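Local coordinates for 3,4-dihydroxybenzoate decarboxylase (Enterobacter cloacae, PDB 5NY5), which catalyses the decarboxylation of 3,4-dihydroxybenzoic acid and, in reverse, the para-carboxylation of catechols, as a UbiD-family enzyme that depends on prenylated FMN, at residues I169-V174 / H285-F290. Sequence-based numbering, arbitrary orientation.
Sequences IHRLCV and HAMPEF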
loop_
_atom_site.group_PDB
_atom_site.type_symbol
_atom_site.label_atom_id
_atom_site.label_comp_id
_atom_site.label_asym_id
_atom_site.label_seq_id
_atom_site.Cartn_x
_atom_site.Cartn_y
_atom_site.Cartn_z
ATOM N N ILE A 169 24.965 -31.140 -17.954
ATOM C CA ILE A 169 25.496 -30.207 -18.942
ATOM C C ILE A 169 26.256 -29.112 -18.209
ATOM O O ILE A 169 25.712 -28.468 -17.303
ATOM C CB ILE A 169 24.380 -29.613 -19.817
ATOM C CG1 ILE A 169 23.632 -30.726 -20.553
ATOM C CG2 ILE A 169 24.958 -28.614 -20.809
ATOM C CD1 ILE A 169 22.638 -30.226 -21.579
ATOM N N HIS A 170 27.508 -28.901 -18.602
ATOM C CA HIS A 170 28.370 -27.897 -18.000
ATOM C C HIS A 170 29.015 -27.065 -19.097
ATOM O O HIS A 170 28.959 -27.403 -20.282
ATOM C CB HIS A 170 29.461 -28.537 -17.131
ATOM C CG HIS A 170 28.942 -29.501 -16.112
ATOM N ND1 HIS A 170 28.979 -29.245 -14.759
ATOM C CD2 HIS A 170 28.381 -30.725 -16.248
ATOM C CE1 HIS A 170 28.459 -30.269 -14.106
ATOM N NE2 HIS A 170 28.089 -31.181 -14.986
ATOM N N ARG A 171 29.637 -25.965 -18.687
ATOM C CA ARG A 171 30.473 -25.162 -19.566
ATOM C C ARG A 171 31.904 -25.204 -19.050
ATOM O O ARG A 171 32.134 -25.228 -17.837
ATOM C CB ARG A 171 29.977 -23.716 -19.660
ATOM C CG ARG A 171 30.083 -22.919 -18.374
ATOM C CD ARG A 171 29.498 -21.529 -18.548
ATOM N NE ARG A 171 29.631 -20.722 -17.340
ATOM C CZ ARG A 171 29.057 -19.537 -17.168
ATOM N NH1 ARG A 171 28.304 -19.020 -18.128
ATOM N NH2 ARG A 171 29.232 -18.871 -16.037
ATOM N N LEU A 172 32.861 -25.229 -19.972
ATOM C CA LEU A 172 34.267 -25.391 -19.630
ATOM C C LEU A 172 35.093 -24.335 -20.344
ATOM O O LEU A 172 34.912 -24.108 -21.545
ATOM C CB LEU A 172 34.770 -26.790 -20.000
ATOM C CG LEU A 172 34.151 -27.967 -19.241
ATOM C CD1 LEU A 172 32.875 -28.457 -19.910
ATOM C CD2 LEU A 172 35.156 -29.094 -19.098
ATOM N N CYS A 173 36.001 -23.703 -19.609
ATOM C CA CYS A 173 36.887 -22.687 -20.156
ATOM C C CYS A 173 38.276 -23.280 -20.352
ATOM O O CYS A 173 38.806 -23.941 -19.454
ATOM C CB CYS A 173 36.951 -21.470 -19.232
ATOM S SG CYS A 173 38.001 -20.128 -19.824
ATOM N N VAL A 174 38.859 -23.042 -21.524
ATOM C CA VAL A 174 40.185 -23.566 -21.827
ATOM C C VAL A 174 41.225 -22.753 -21.067
ATOM O O VAL A 174 41.288 -21.525 -21.195
ATOM C CB VAL A 174 40.453 -23.539 -23.336
ATOM C CG1 VAL A 174 41.870 -23.991 -23.632
ATOM C CG2 VAL A 174 39.447 -24.409 -24.067
ATOM N N HIS A 285 35.364 -11.026 -16.034
ATOM C CA HIS A 285 34.121 -11.668 -16.417
ATOM C C HIS A 285 34.382 -13.097 -16.865
ATOM O O HIS A 285 35.510 -13.477 -17.188
ATOM C CB HIS A 285 33.420 -10.896 -17.540
ATOM C CG HIS A 285 33.086 -9.483 -17.181
ATOM N ND1 HIS A 285 33.685 -8.401 -17.788
ATOM C CD2 HIS A 285 32.220 -8.976 -16.274
ATOM C CE1 HIS A 285 33.197 -7.287 -17.273
ATOM N NE2 HIS A 285 32.309 -7.608 -16.351
ATOM N N ALA A 286 33.313 -13.889 -16.879
ATOM C CA ALA A 286 33.388 -15.261 -17.355
ATOM C C ALA A 286 32.776 -15.370 -18.743
ATOM O O ALA A 286 33.485 -15.574 -19.733
ATOM C CB ALA A 286 32.675 -16.206 -16.386
HETATM N N MSE A 287 31.462 -15.208 -18.820
HETATM C CA MSE A 287 30.725 -15.444 -20.047
HETATM C C MSE A 287 29.383 -14.727 -20.008
HETATM O O MSE A 287 28.869 -14.439 -18.929
HETATM C CB MSE A 287 30.502 -16.942 -20.237
HETATM C CG MSE A 287 30.796 -17.467 -21.620
HETATM SE SE MSE A 287 29.977 -19.210 -21.850
HETATM C CE MSE A 287 28.253 -18.655 -22.562
ATOM N N PRO A 288 28.813 -14.432 -21.174
ATOM C CA PRO A 288 27.418 -13.983 -21.203
ATOM C C PRO A 288 26.507 -15.037 -20.589
ATOM O O PRO A 288 26.573 -16.218 -20.935
ATOM C CB PRO A 288 27.138 -13.792 -22.697
ATOM C CG PRO A 288 28.471 -13.547 -23.297
ATOM C CD PRO A 288 29.446 -14.356 -22.501
ATOM N N GLU A 289 25.659 -14.602 -19.666
ATOM C CA GLU A 289 24.727 -15.487 -18.990
ATOM C C GLU A 289 23.354 -15.412 -19.645
ATOM O O GLU A 289 23.079 -14.546 -20.478
ATOM C CB GLU A 289 24.635 -15.136 -17.503
ATOM C CG GLU A 289 25.966 -15.161 -16.768
ATOM C CD GLU A 289 26.545 -16.557 -16.640
ATOM O OE1 GLU A 289 27.753 -16.672 -16.350
ATOM O OE2 GLU A 289 25.795 -17.539 -16.822
ATOM N N PHE A 290 22.481 -16.337 -19.251
ATOM C CA PHE A 290 21.154 -16.385 -19.852
ATOM C C PHE A 290 20.296 -15.140 -19.608
ATOM O O PHE A 290 19.483 -14.826 -20.494
ATOM C CB PHE A 290 20.419 -17.658 -19.392
ATOM C CG PHE A 290 19.965 -17.631 -17.960
ATOM C CD1 PHE A 290 18.710 -17.153 -17.628
ATOM C CD2 PHE A 290 20.785 -18.102 -16.949
ATOM C CE1 PHE A 290 18.285 -17.130 -16.316
ATOM C CE2 PHE A 290 20.363 -18.083 -15.633
ATOM C CZ PHE A 290 19.112 -17.596 -15.319
#
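Arg171 reaches from strand 165-174 to the carboxylate of Glu289, just past the end of strand 285-288; it makes every close contact here, its salt bridge to Glu289 being the main polar one. The two strand segments pass 9.4 Å apart, oblique but nearer antiparallel than parallel, too far for backbone pairing, and the Arg171 side chain spans the gap. Its CG sits between the backbone N and the carbonyl carbon (chi1 66°), and from there the chain runs fully extended to NE, delivering the guanidinium end-on. Both terminal nitrogens then close on a single oxygen: NH2 lies 2.7 Å from Glu289 OE1, and NH1 of Arg171 lies 3.0 Å from the same atom. OE1 stays in the guanidinium plane, but the carboxylate is turned 55° against it. NH2 meets the syn lone pair of OE1 in the straighter bond (154°); NH1 approaches from above the carboxylate plane. Glu289 meets this grip by bending at chi2, the two side chains crossing at about a right angle. Met287, a selenomethionine here, runs past the arginine in the opposite sense: its CB is 3.7 Å from Arg171 NH1, and its SE lies 4.1 Å from Arg171 CD, packing against the aliphatic shaft. Met287 also touches Cys150 of strand 148-157, the antiparallel neighbour of strand 165-174. Ile169, His170, Arg171 and Phe183 all bind prenylated FMN when it is present, though this chain holds none. The pair probably corresponds to part of the Glu-Arg-Glu network of UbiD enzymes. The bridge joins a partly exposed Arg171 to a buried Glu289, and its paired grip orients the guanidinium at the empty cofactor site.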